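Local atomic coordinates of low temperature requirement C protein (Listeria monocytogenes, PDB entry 1Y9I), a protein that probably dephosphorylates phosphatidylglycerophosphate as a phosphatidylglycerophosphatase A, and binds a magnesium ion and a calcium ion side by side. Residues 127-131 / 143-148; 58-64 / 104-109; 17-21 / 69-73; 87-91 / 139-144. All coordinates share one frame; numbering follows the deposited sequence.

Contact 1 (127-131 / 143-148); sequences ILAKL and LDDIVG. With MG (magnesium ion), chain F.
Leu131 packs against the start of helix 143-160, reaching Leu143, Asp144 and Val147. Its CB lies 4.5 Å from Asp144 CB. From there CG stands anti to the carbonyl carbon (chi1 -66°), which carries both methyls to the helix. CD1 comes to rest between three residues: Val147 CG2 at 3.9 Å, the branch carbon of Leu143, and the Asp144 main chain. CD2 takes the other direction and meets the Leu143 CD2 methyl, the two leucines crossing at about a right angle. One turn along, Val147 offers CG1 to the short helix 127-130. Leu128 runs past it in the opposite sense, with CD2 3.7 Å from Val147 CG1 and equally close to the carbonyl oxygen of Asp144, which is already engaged by Gly148 N within the helix. Ile127 CG2 reaches the same valine methyl crosswise.

This apolar side belongs to the all-helical core of the phosphatidylglycerophosphatase A fold, in which helix 143-160 begins at the metal centre. Its polar side carries two successive metal ligands. Asp144 OD1 lies 2.5 Å from the magnesium ion and Asp145 OD2 2.1 Å from it, with Asp98, Thr141 and two waters completing the coordination. Asp144 OD1 also accepts a weak bond from Asp145 N. Leu31 of helix 25-36 touches Ile127, Leu128 and Val147, and Ile120 of helix 114-123 touches Leu128.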
loop_
_atom_site.group_PDB
_atom_site.type_symbol
_atom_site.label_atom_id
_atom_site.label_comp_id
_atom_site.label_asym_id
_atom_site.label_seq_id
_atom_site.Cartn_x
_atom_site.Cartn_y
_atom_site.Cartn_z
ATOM N N ILE A 127 20.186 16.919 4.070
ATOM C CA ILE A 127 20.108 16.248 5.366
ATOM C C ILE A 127 20.099 14.723 5.273
ATOM O O ILE A 127 20.563 14.043 6.184
ATOM C CB ILE A 127 18.858 16.719 6.155
ATOM C CG1 ILE A 127 18.878 16.150 7.577
ATOM C CG2 ILE A 127 17.589 16.282 5.438
ATOM C CD1 ILE A 127 20.003 16.676 8.433
ATOM N N LEU A 128 19.578 14.178 4.178
ATOM C CA LEU A 128 19.542 12.727 4.035
ATOM C C LEU A 128 20.948 12.134 3.994
ATOM O O LEU A 128 21.153 10.980 4.367
ATOM C CB LEU A 128 18.754 12.321 2.785
ATOM C CG LEU A 128 17.259 12.673 2.858
ATOM C CD1 LEU A 128 16.560 12.234 1.581
ATOM C CD2 LEU A 128 16.627 11.991 4.070
ATOM N N ALA A 129 21.919 12.925 3.550
ATOM C CA ALA A 129 23.297 12.449 3.499
ATOM C C ALA A 129 23.844 12.328 4.922
ATOM O O ALA A 129 24.592 11.401 5.236
ATOM C CB ALA A 129 24.157 13.407 2.680
ATOM N N LYS A 130 23.456 13.260 5.785
ATOM C CA LYS A 130 23.911 13.257 7.172
ATOM C C LYS A 130 23.313 12.103 7.980
ATOM O O LYS A 130 23.895 11.659 8.969
ATOM C CB LYS A 130 23.571 14.596 7.836
ATOM C CG LYS A 130 24.185 15.800 7.134
ATOM C CD LYS A 130 23.843 17.112 7.838
ATOM C CE LYS A 130 24.498 17.215 9.208
ATOM N NZ LYS A 130 24.127 18.477 9.914
ATOM N N LEU A 131 22.152 11.620 7.556
ATOM C CA LEU A 131 21.493 10.515 8.244
ATOM C C LEU A 131 21.981 9.173 7.703
ATOM O O LEU A 131 21.632 8.117 8.236
ATOM C CB LEU A 131 19.975 10.609 8.053
ATOM C CG LEU A 131 19.251 11.794 8.691
ATOM C CD1 LEU A 131 17.782 11.779 8.291
ATOM C CD2 LEU A 131 19.395 11.724 10.201
ATOM N N LEU A 143 14.469 6.795 10.558
ATOM C CA LEU A 143 14.426 8.230 10.326
ATOM C C LEU A 143 14.743 8.663 8.896
ATOM O O LEU A 143 14.151 9.636 8.407
ATOM C CB LEU A 143 15.351 8.957 11.304
ATOM C CG LEU A 143 15.300 10.489 11.204
ATOM C CD1 LEU A 143 13.866 10.972 11.359
ATOM C CD2 LEU A 143 16.186 11.105 12.276
ATOM N N ASP A 144 15.667 7.981 8.218
ATOM C CA ASP A 144 15.962 8.394 6.847
ATOM C C ASP A 144 14.724 8.275 5.955
ATOM O O ASP A 144 14.445 9.179 5.160
ATOM C CB ASP A 144 17.152 7.622 6.239
ATOM C CG ASP A 144 17.058 6.120 6.417
ATOM O OD1 ASP A 144 15.946 5.586 6.605
ATOM O OD2 ASP A 144 18.122 5.465 6.348
ATOM N N ASP A 145 13.976 7.181 6.100
ATOM C CA ASP A 145 12.752 6.972 5.319
ATOM C C ASP A 145 11.700 8.000 5.716
ATOM O O ASP A 145 10.980 8.532 4.869
ATOM C CB ASP A 145 12.166 5.583 5.578
ATOM C CG ASP A 145 13.116 4.473 5.228
ATOM O OD1 ASP A 145 13.309 4.210 4.026
ATOM O OD2 ASP A 145 13.669 3.863 6.166
ATOM N N ILE A 146 11.600 8.261 7.017
ATOM C CA ILE A 146 10.628 9.218 7.526
ATOM C C ILE A 146 10.832 10.611 6.921
ATOM O O ILE A 146 9.883 11.249 6.464
ATOM C CB ILE A 146 10.703 9.305 9.074
ATOM C CG1 ILE A 146 10.095 8.038 9.692
ATOM C CG2 ILE A 146 9.999 10.555 9.569
ATOM C CD1 ILE A 146 10.292 7.915 11.207
ATOM N N VAL A 147 12.077 11.071 6.914
ATOM C CA VAL A 147 12.401 12.384 6.374
ATOM C C VAL A 147 12.129 12.432 4.874
ATOM O O VAL A 147 11.526 13.381 4.377
ATOM C CB VAL A 147 13.872 12.737 6.676
ATOM C CG1 VAL A 147 14.264 14.053 6.004
ATOM C CG2 VAL A 147 14.057 12.834 8.178
ATOM N N GLY A 148 12.561 11.403 4.155
ATOM C CA GLY A 148 12.314 11.367 2.724
ATOM C C GLY A 148 10.821 11.352 2.431
ATOM O O GLY A 148 10.355 12.002 1.489
HETATM MG MG MG F . 15.673 3.122 6.371
HETATM O O HOH W 1 17.644 2.983 6.317
HETATM O O HOH W 2 15.581 3.303 4.303
#

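Contact 2 (58-64 / 104-109); sequences KREVQNA and SIVNVY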
loop_
_atom_site.group_PDB
_atom_site.type_symbol
_atom_site.label_atom_id
_atom_site.label_comp_id
_atom_site.label_asym_id
_atom_site.label_seq_id
_atom_site.Cartn_x
_atom_site.Cartn_y
_atom_site.Cartn_z
ATOM N N LYS A 58 -0.488 16.176 10.447
ATOM C CA LYS A 58 -1.288 14.974 10.228
ATOM C C LYS A 58 -1.016 13.924 11.295
ATOM O O LYS A 58 0.126 13.535 11.514
ATOM C CB LYS A 58 -0.988 14.379 8.848
ATOM C CG LYS A 58 -1.433 15.237 7.677
ATOM C CD LYS A 58 -2.945 15.283 7.567
ATOM C CE LYS A 58 -3.376 16.022 6.312
ATOM N NZ LYS A 58 -4.847 15.953 6.099
ATOM N N ARG A 59 -2.077 13.461 11.946
ATOM C CA ARG A 59 -1.957 12.450 12.984
ATOM C C ARG A 59 -1.266 11.194 12.440
ATOM O O ARG A 59 -0.428 10.599 13.112
ATOM C CB ARG A 59 -3.347 12.087 13.523
ATOM C CG ARG A 59 -3.326 11.297 14.822
ATOM C CD ARG A 59 -4.729 10.880 15.234
ATOM N NE ARG A 59 -4.761 10.332 16.588
ATOM C CZ ARG A 59 -4.672 11.065 17.694
ATOM N NH1 ARG A 59 -4.547 12.384 17.610
ATOM N NH2 ARG A 59 -4.699 10.480 18.885
ATOM N N GLU A 60 -1.623 10.799 11.221
ATOM C CA GLU A 60 -1.042 9.610 10.586
ATOM C C GLU A 60 0.487 9.733 10.512
ATOM O O GLU A 60 1.225 8.764 10.733
ATOM C CB GLU A 60 -1.623 9.456 9.175
ATOM C CG GLU A 60 -1.331 8.147 8.470
ATOM C CD GLU A 60 -2.294 7.032 8.852
ATOM O OE1 GLU A 60 -2.401 6.054 8.082
ATOM O OE2 GLU A 60 -2.937 7.129 9.920
ATOM N N VAL A 61 0.955 10.933 10.189
ATOM C CA VAL A 61 2.384 11.198 10.086
ATOM C C VAL A 61 3.031 11.177 11.470
ATOM O O VAL A 61 4.091 10.604 11.661
ATOM C CB VAL A 61 2.631 12.567 9.418
ATOM C CG1 VAL A 61 4.111 12.937 9.478
ATOM C CG2 VAL A 61 2.156 12.508 7.973
ATOM N N GLN A 62 2.375 11.793 12.440
ATOM C CA GLN A 62 2.919 11.835 13.789
ATOM C C GLN A 62 3.114 10.437 14.373
ATOM O O GLN A 62 4.137 10.157 15.008
ATOM C CB GLN A 62 2.003 12.675 14.667
ATOM C CG GLN A 62 1.948 14.128 14.225
ATOM C CD GLN A 62 0.710 14.833 14.721
ATOM O OE1 GLN A 62 0.001 14.319 15.579
ATOM N NE2 GLN A 62 0.444 16.025 14.184
ATOM N N ASN A 63 2.145 9.558 14.145
ATOM C CA ASN A 63 2.233 8.193 14.646
ATOM C C ASN A 63 3.442 7.471 14.070
ATOM O O ASN A 63 4.141 6.753 14.783
ATOM C CB ASN A 63 0.954 7.409 14.313
ATOM C CG ASN A 63 -0.233 7.844 15.160
ATOM O OD1 ASN A 63 -0.068 8.233 16.313
ATOM N ND2 ASN A 63 -1.437 7.755 14.600
ATOM N N ALA A 64 3.685 7.669 12.776
ATOM C CA ALA A 64 4.811 7.029 12.109
ATOM C C ALA A 64 6.140 7.607 12.588
ATOM O O ALA A 64 7.099 6.868 12.787
ATOM C CB ALA A 64 4.684 7.179 10.593
ATOM N N SER A 104 3.438 5.108 4.700
ATOM C CA SER A 104 2.188 5.561 5.307
ATOM C C SER A 104 2.182 7.090 5.415
ATOM O O SER A 104 1.120 7.720 5.442
ATOM C CB SER A 104 1.999 4.932 6.695
ATOM O OG SER A 104 2.871 5.504 7.655
ATOM N N ILE A 105 3.373 7.680 5.481
ATOM C CA ILE A 105 3.499 9.131 5.552
ATOM C C ILE A 105 3.228 9.667 4.152
ATOM O O ILE A 105 2.475 10.617 3.970
ATOM C CB ILE A 105 4.919 9.550 5.993
ATOM C CG1 ILE A 105 5.137 9.158 7.458
ATOM C CG2 ILE A 105 5.114 11.051 5.791
ATOM C CD1 ILE A 105 6.563 9.427 7.957
ATOM N N VAL A 106 3.836 9.036 3.156
ATOM C CA VAL A 106 3.628 9.460 1.772
ATOM C C VAL A 106 2.148 9.399 1.398
ATOM O O VAL A 106 1.604 10.319 0.771
ATOM C CB VAL A 106 4.393 8.547 0.792
ATOM C CG1 VAL A 106 4.106 8.970 -0.649
ATOM C CG2 VAL A 106 5.881 8.609 1.075
ATOM N N ASN A 107 1.502 8.302 1.776
ATOM C CA ASN A 107 0.098 8.094 1.449
ATOM C C ASN A 107 -0.878 9.158 1.905
ATOM O O ASN A 107 -1.969 9.265 1.343
ATOM C CB ASN A 107 -0.357 6.730 1.967
ATOM C CG ASN A 107 -0.245 5.660 0.909
ATOM O OD1 ASN A 107 0.090 4.508 1.199
ATOM N ND2 ASN A 107 -0.532 6.034 -0.334
ATOM N N VAL A 108 -0.507 9.941 2.914
ATOM C CA VAL A 108 -1.402 10.986 3.395
ATOM C C VAL A 108 -1.772 11.945 2.267
ATOM O O VAL A 108 -2.819 12.597 2.313
ATOM C CB VAL A 108 -0.774 11.776 4.565
ATOM C CG1 VAL A 108 -1.733 12.841 5.044
ATOM C CG2 VAL A 108 -0.456 10.828 5.710
ATOM N N TYR A 109 -0.913 12.043 1.256
ATOM C CA TYR A 109 -1.213 12.900 0.119
ATOM C C TYR A 109 -1.290 12.138 -1.203
ATOM O O TYR A 109 -1.154 12.718 -2.279
ATOM C CB TYR A 109 -0.220 14.067 0.044
ATOM C CG TYR A 109 -0.556 15.151 1.047
ATOM C CD1 TYR A 109 -1.692 15.946 0.881
ATOM C CD2 TYR A 109 0.213 15.335 2.197
ATOM C CE1 TYR A 109 -2.059 16.891 1.834
ATOM C CE2 TYR A 109 -0.148 16.282 3.160
ATOM C CZ TYR A 109 -1.286 17.053 2.968
ATOM O OH TYR A 109 -1.666 17.975 3.917
HETATM O O HOH W 3 1.203 6.015 10.102
HETATM O O HOH W 4 -1.503 6.759 5.645
#
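The Tyr109 ring is approached obliquely at its hydroxyl end by Lys58, whose CE comes within 3.5 Å of Tyr109 OH, the two side chains crossing at about a right angle. The Glu60 carboxylate is held through OE1: water 4 donates to it and also to Ser104 O, while Ser111 N of a neighbouring subunit donates to the same oxygen. Water 3 makes a second bridge, giving one bond to Glu60 O and another to Ser104 OG, which is itself hydrogen-bonded to Leu101 O.

Beside the water bridges runs an apolar seam. Lys58, bent at chi2 (-70°), crosses Val108 at a slant, its carbons from CB to CE passing the CG1 methyl and CG coming within 3.6 Å of Val108 CG1. The other methyl, Val108 CG2, fits beside Glu60 CB and against Val61 CG2, the last at 3.8 Å. Val61 CG2 also touches Ile105 CG2, and this is where the backbones draw closest, with Val61 CA and Ile105 CA only 5.1 Å apart. Ala64 CB, lying 3.7 Å from Ile105 CG1, brings helix 59-76 near at its next turn.

Lys58 is the N-cap residue of helix 59-76, and the start of that helix packs on segment 104-109. Ile105 continues inward onto Ala149 and Ile150 of helix 143-160, and Val55 of helix 45-56 touches both Val61 and Tyr109.

Contact 3 (17-21 / 69-73); sequences WLIER and IQLDV
Trp17 is turned to an unusual first torsion (chi1 -143°, well away from a staggered value), and with chi2 near zero (-3°) its indole lies flat over Ile69. The Ile69 CG2 methyl sits over one face in a CH-pi contact, 3.6 Å from the centroid of the five-membered ring and 15° off the ring normal. At the far end of the indole, CH2 comes within 3.4 Å of Gln70 CA. Arg21, bent at both chi2 and chi3, folds back beside the same isoleucine, bringing its CG 3.8 Å from Ile69 CG2. Farther out, Val73 CG2 lies over one face of the guanidinium, offset toward its rim.

In the guanidinium plane, water 5 accepts from Arg21 NE at 2.9 Å and donates to Asp72 OD2 at 2.8 Å, linking the two charged groups without direct contact. Arg21 also forms a salt bridge with Glu76. Lys13 makes a cation-pi contact with Trp17, and Val81 of a neighbouring subunit packs on the indole. Asp72 accepts from Phe142 N and Leu143 N, between the magnesium ligands Thr141 and Asp144, and so probably helps to hold that backbone; helices 9-20 and 59-76 pack here as part of a helical bundle.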
loop_
_atom_site.group_PDB
_atom_site.type_symbol
_atom_site.label_atom_id
_atom_site.label_comp_id
_atom_site.label_asym_id
_atom_site.label_seq_id
_atom_site.Cartn_x
_atom_site.Cartn_y
_atom_site.Cartn_z
ATOM N N TRP A 17 11.052 15.502 18.780
ATOM C CA TRP A 17 11.914 14.342 18.622
ATOM C C TRP A 17 12.685 14.425 17.310
ATOM O O TRP A 17 13.857 14.062 17.252
ATOM C CB TRP A 17 11.109 13.038 18.682
ATOM C CG TRP A 17 11.858 11.929 19.380
ATOM C CD1 TRP A 17 13.135 11.983 19.866
ATOM C CD2 TRP A 17 11.371 10.618 19.686
ATOM N NE1 TRP A 17 13.472 10.792 20.456
ATOM C CE2 TRP A 17 12.408 9.933 20.361
ATOM C CE3 TRP A 17 10.159 9.951 19.457
ATOM C CZ2 TRP A 17 12.274 8.614 20.811
ATOM C CZ3 TRP A 17 10.021 8.637 19.904
ATOM C CH2 TRP A 17 11.077 7.984 20.575
ATOM N N LEU A 18 12.024 14.894 16.254
ATOM C CA LEU A 18 12.690 15.047 14.966
ATOM C C LEU A 18 13.882 15.985 15.162
ATOM O O LEU A 18 15.010 15.675 14.766
ATOM C CB LEU A 18 11.734 15.648 13.927
ATOM C CG LEU A 18 10.807 14.705 13.159
ATOM C CD1 LEU A 18 9.784 15.513 12.369
ATOM C CD2 LEU A 18 11.632 13.832 12.222
ATOM N N ILE A 19 13.615 17.133 15.781
ATOM C CA ILE A 19 14.643 18.138 16.042
ATOM C C ILE A 19 15.755 17.558 16.908
ATOM O O ILE A 19 16.937 17.783 16.649
ATOM C CB ILE A 19 14.032 19.382 16.732
ATOM C CG1 ILE A 19 13.081 20.083 15.757
ATOM C CG2 ILE A 19 15.143 20.330 17.199
ATOM C CD1 ILE A 19 12.298 21.231 16.351
ATOM N N GLU A 20 15.369 16.802 17.929
ATOM C CA GLU A 20 16.331 16.170 18.820
ATOM C C GLU A 20 17.230 15.200 18.052
ATOM O O GLU A 20 18.396 15.004 18.407
ATOM C CB GLU A 20 15.589 15.433 19.942
ATOM C CG GLU A 20 16.459 14.523 20.790
ATOM C CD GLU A 20 15.721 13.969 21.996
ATOM O OE1 GLU A 20 16.229 13.013 22.618
ATOM O OE2 GLU A 20 14.636 14.492 22.328
ATOM N N ARG A 21 16.690 14.596 16.995
ATOM C CA ARG A 21 17.463 13.660 16.187
ATOM C C ARG A 21 18.322 14.392 15.159
ATOM O O ARG A 21 19.062 13.769 14.399
ATOM C CB ARG A 21 16.534 12.655 15.493
ATOM C CG ARG A 21 15.766 11.771 16.471
ATOM C CD ARG A 21 16.711 10.969 17.369
ATOM N NE ARG A 21 17.335 9.856 16.663
ATOM C CZ ARG A 21 18.303 9.091 17.160
ATOM N NH1 ARG A 21 18.776 9.317 18.379
ATOM N NH2 ARG A 21 18.786 8.088 16.440
ATOM N N ILE A 69 11.247 6.585 15.016
ATOM C CA ILE A 69 12.366 7.114 15.795
ATOM C C ILE A 69 12.568 6.279 17.058
ATOM O O ILE A 69 13.700 6.024 17.471
ATOM C CB ILE A 69 12.133 8.583 16.198
ATOM C CG1 ILE A 69 12.088 9.468 14.946
ATOM C CG2 ILE A 69 13.261 9.053 17.118
ATOM C CD1 ILE A 69 11.879 10.950 15.238
ATOM N N GLN A 70 11.467 5.842 17.660
ATOM C CA GLN A 70 11.534 5.024 18.869
ATOM C C GLN A 70 12.376 3.777 18.624
ATOM O O GLN A 70 13.194 3.394 19.465
ATOM C CB GLN A 70 10.132 4.603 19.309
ATOM C CG GLN A 70 10.103 3.678 20.524
ATOM C CD GLN A 70 10.682 4.327 21.773
ATOM O OE1 GLN A 70 11.904 4.410 21.944
ATOM N NE2 GLN A 70 9.807 4.801 22.646
ATOM N N LEU A 71 12.168 3.142 17.474
ATOM C CA LEU A 71 12.914 1.944 17.124
ATOM C C LEU A 71 14.394 2.247 16.885
ATOM O O LEU A 71 15.259 1.480 17.315
ATOM C CB LEU A 71 12.285 1.262 15.895
ATOM C CG LEU A 71 10.943 0.558 16.159
ATOM C CD1 LEU A 71 10.289 0.125 14.833
ATOM C CD2 LEU A 71 11.174 -0.652 17.060
ATOM N N ASP A 72 14.692 3.355 16.206
ATOM C CA ASP A 72 16.088 3.735 15.962
ATOM C C ASP A 72 16.839 3.912 17.279
ATOM O O ASP A 72 17.960 3.418 17.451
ATOM C CB ASP A 72 16.177 5.069 15.215
ATOM C CG ASP A 72 15.779 4.964 13.768
ATOM O OD1 ASP A 72 15.722 3.831 13.249
ATOM O OD2 ASP A 72 15.540 6.026 13.149
ATOM N N VAL A 73 16.212 4.658 18.183
ATOM C CA VAL A 73 16.773 4.965 19.496
ATOM C C VAL A 73 17.014 3.702 20.312
ATOM O O VAL A 73 18.051 3.561 20.960
ATOM C CB VAL A 73 15.839 5.930 20.263
ATOM C CG1 VAL A 73 16.342 6.147 21.689
ATOM C CG2 VAL A 73 15.764 7.263 19.527
HETATM O O HOH W 5 16.744 8.354 14.238
#

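Contact 4 (87-91 / 139-144); sequences IISAD and VHTFLD. With MG (magnesium ion), chain F.
The hydroxyl of Thr141 donates a hydrogen bond to Ile88 O, with OG1 2.5 Å away, unusually short and perhaps partly an effect of the model, while the threonine's own carbonyl oxygen binds the magnesium ion at 2.0 Å. OG1 stands anti to the carbonyl carbon (chi1 -62°), which turns the hydroxyl to Ile88 O while CG2 goes to Asp91. The C=O...donor angle is 154°, the donor tilted 16° from the carbonyl plane. Two donors grip that oxygen, because Asp91 N also bonds to it, at 3.1 Å, as the chain leaves helix 84-89 in a Schellman motif with positive phi at Asp91.

Apolar packing lies beside it. Val139 places CG1 3.8 Å from Ile88 O, and its CG2 leans on Ser89. Farther off, Ile88 CD1 meets the Phe142 ring at its edge, near the ring plane and 3.9 Å from CE2. On the polar side Asp91 OD2 and Asp144 OD2 approach from opposite directions to 4.1 Å. Metal-bound water 1 probably eases this meeting of like charges: it donates to Asp144 OD2 at 2.5 Å and weakly to Asp91 OD1. His134 donates to Asp91 OD2, which probably also softens the repulsion.

Asp91 is thus a second-shell residue. The contact lies at the magnesium half of a binuclear site, in which Asp98 binds both ions and Tyr95 and Glu99 the calcium.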
loop_
_atom_site.group_PDB
_atom_site.type_symbol
_atom_site.label_atom_id
_atom_site.label_comp_id
_atom_site.label_asym_id
_atom_site.label_seq_id
_atom_site.Cartn_x
_atom_site.Cartn_y
_atom_site.Cartn_z
ATOM N N ILE A 87 19.767 -6.358 12.946
ATOM C CA ILE A 87 19.120 -6.011 11.684
ATOM C C ILE A 87 18.869 -4.509 11.543
ATOM O O ILE A 87 19.224 -3.905 10.529
ATOM C CB ILE A 87 17.794 -6.786 11.533
ATOM C CG1 ILE A 87 18.095 -8.278 11.402
ATOM C CG2 ILE A 87 17.013 -6.280 10.319
ATOM C CD1 ILE A 87 16.863 -9.164 11.403
ATOM N N ILE A 88 18.269 -3.909 12.564
ATOM C CA ILE A 88 17.975 -2.482 12.542
ATOM C C ILE A 88 19.222 -1.606 12.697
ATOM O O ILE A 88 19.394 -0.631 11.968
ATOM C CB ILE A 88 16.942 -2.118 13.643
ATOM C CG1 ILE A 88 15.579 -2.730 13.288
ATOM C CG2 ILE A 88 16.831 -0.611 13.795
ATOM C CD1 ILE A 88 14.501 -2.525 14.344
ATOM N N SER A 89 20.109 -1.952 13.625
ATOM C CA SER A 89 21.297 -1.127 13.814
ATOM C C SER A 89 22.230 -1.168 12.602
ATOM O O SER A 89 22.943 -0.205 12.337
ATOM C CB SER A 89 22.048 -1.540 15.091
ATOM O OG SER A 89 22.597 -2.838 14.977
ATOM N N ALA A 90 22.203 -2.268 11.853
ATOM C CA ALA A 90 23.059 -2.412 10.679
ATOM C C ALA A 90 22.363 -1.980 9.389
ATOM O O ALA A 90 22.939 -2.089 8.301
ATOM C CB ALA A 90 23.521 -3.854 10.549
ATOM N N ASP A 91 21.126 -1.506 9.515
ATOM C CA ASP A 91 20.344 -1.067 8.360
ATOM C C ASP A 91 20.380 -2.115 7.245
ATOM O O ASP A 91 20.647 -1.798 6.083
ATOM C CB ASP A 91 20.885 0.275 7.854
ATOM C CG ASP A 91 19.958 0.948 6.850
ATOM O OD1 ASP A 91 18.834 0.442 6.626
ATOM O OD2 ASP A 91 20.355 1.996 6.294
ATOM N N VAL A 139 21.975 5.397 14.779
ATOM C CA VAL A 139 21.098 4.574 13.953
ATOM C C VAL A 139 19.959 5.448 13.427
ATOM O O VAL A 139 19.262 6.099 14.200
ATOM C CB VAL A 139 20.520 3.395 14.774
ATOM C CG1 VAL A 139 19.568 2.573 13.924
ATOM C CG2 VAL A 139 21.657 2.514 15.275
ATOM N N HIS A 140 19.786 5.467 12.109
ATOM C CA HIS A 140 18.740 6.269 11.480
ATOM C C HIS A 140 17.999 5.430 10.447
ATOM O O HIS A 140 17.507 5.944 9.441
ATOM C CB HIS A 140 19.355 7.499 10.803
ATOM C CG HIS A 140 19.972 8.472 11.760
ATOM N ND1 HIS A 140 19.227 9.218 12.648
ATOM C CD2 HIS A 140 21.265 8.821 11.967
ATOM C CE1 HIS A 140 20.033 9.985 13.361
ATOM N NE2 HIS A 140 21.274 9.763 12.967
ATOM N N THR A 141 17.933 4.132 10.712
ATOM C CA THR A 141 17.274 3.180 9.838
ATOM C C THR A 141 15.842 3.602 9.500
ATOM O O THR A 141 15.413 3.507 8.349
ATOM C CB THR A 141 17.278 1.794 10.495
ATOM O OG1 THR A 141 18.639 1.373 10.670
ATOM C CG2 THR A 141 16.535 0.780 9.636
ATOM N N PHE A 142 15.106 4.069 10.498
ATOM C CA PHE A 142 13.728 4.503 10.270
ATOM C C PHE A 142 13.625 5.985 9.933
ATOM O O PHE A 142 12.796 6.390 9.115
ATOM C CB PHE A 142 12.878 4.212 11.500
ATOM C CG PHE A 142 12.500 2.780 11.633
ATOM C CD1 PHE A 142 11.314 2.311 11.076
ATOM C CD2 PHE A 142 13.352 1.879 12.268
ATOM C CE1 PHE A 142 10.982 0.962 11.145
ATOM C CE2 PHE A 142 13.028 0.523 12.340
ATOM C CZ PHE A 142 11.842 0.067 11.778
ATOM N N LEU A 143 14.469 6.795 10.558
ATOM C CA LEU A 143 14.426 8.230 10.326
ATOM C C LEU A 143 14.743 8.663 8.896
ATOM O O LEU A 143 14.151 9.636 8.407
ATOM C CB LEU A 143 15.351 8.957 11.304
ATOM C CG LEU A 143 15.300 10.489 11.204
ATOM C CD1 LEU A 143 13.866 10.972 11.359
ATOM C CD2 LEU A 143 16.186 11.105 12.276
ATOM N N ASP A 144 15.667 7.981 8.218
ATOM C CA ASP A 144 15.962 8.394 6.847
ATOM C C ASP A 144 14.724 8.275 5.955
ATOM O O ASP A 144 14.445 9.179 5.160
ATOM C CB ASP A 144 17.152 7.622 6.239
ATOM C CG ASP A 144 17.058 6.120 6.417
ATOM O OD1 ASP A 144 15.946 5.586 6.605
ATOM O OD2 ASP A 144 18.122 5.465 6.348
HETATM MG MG MG F . 15.673 3.122 6.371
HETATM O O HOH W 1 17.644 2.983 6.317
HETATM O O HOH W 2 15.581 3.303 4.303
#

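Contacts 1, 3 and 4 are buried, contact 2 only partly. Contacts 1 and 4 meet at Leu143 and Asp144, at the start of helix 143-160, and share the magnesium ion with both of its waters. Contact 1 is the nearest of the four to the chain centre and joins its segments by apolar packing; contact 4 adds a direct hydrogen bond and a water between carboxylates. Contact 3 reaches the same site through Asp72, which bonds to the backbone of segment 139-144. Contact 2 shares helix 59-76 with contact 3 but lies where two waters bridge the segments and Glu60 bonds to a neighbouring subunit. It touches contact 1 through Ile146, which packs on Ala64 and Ile105.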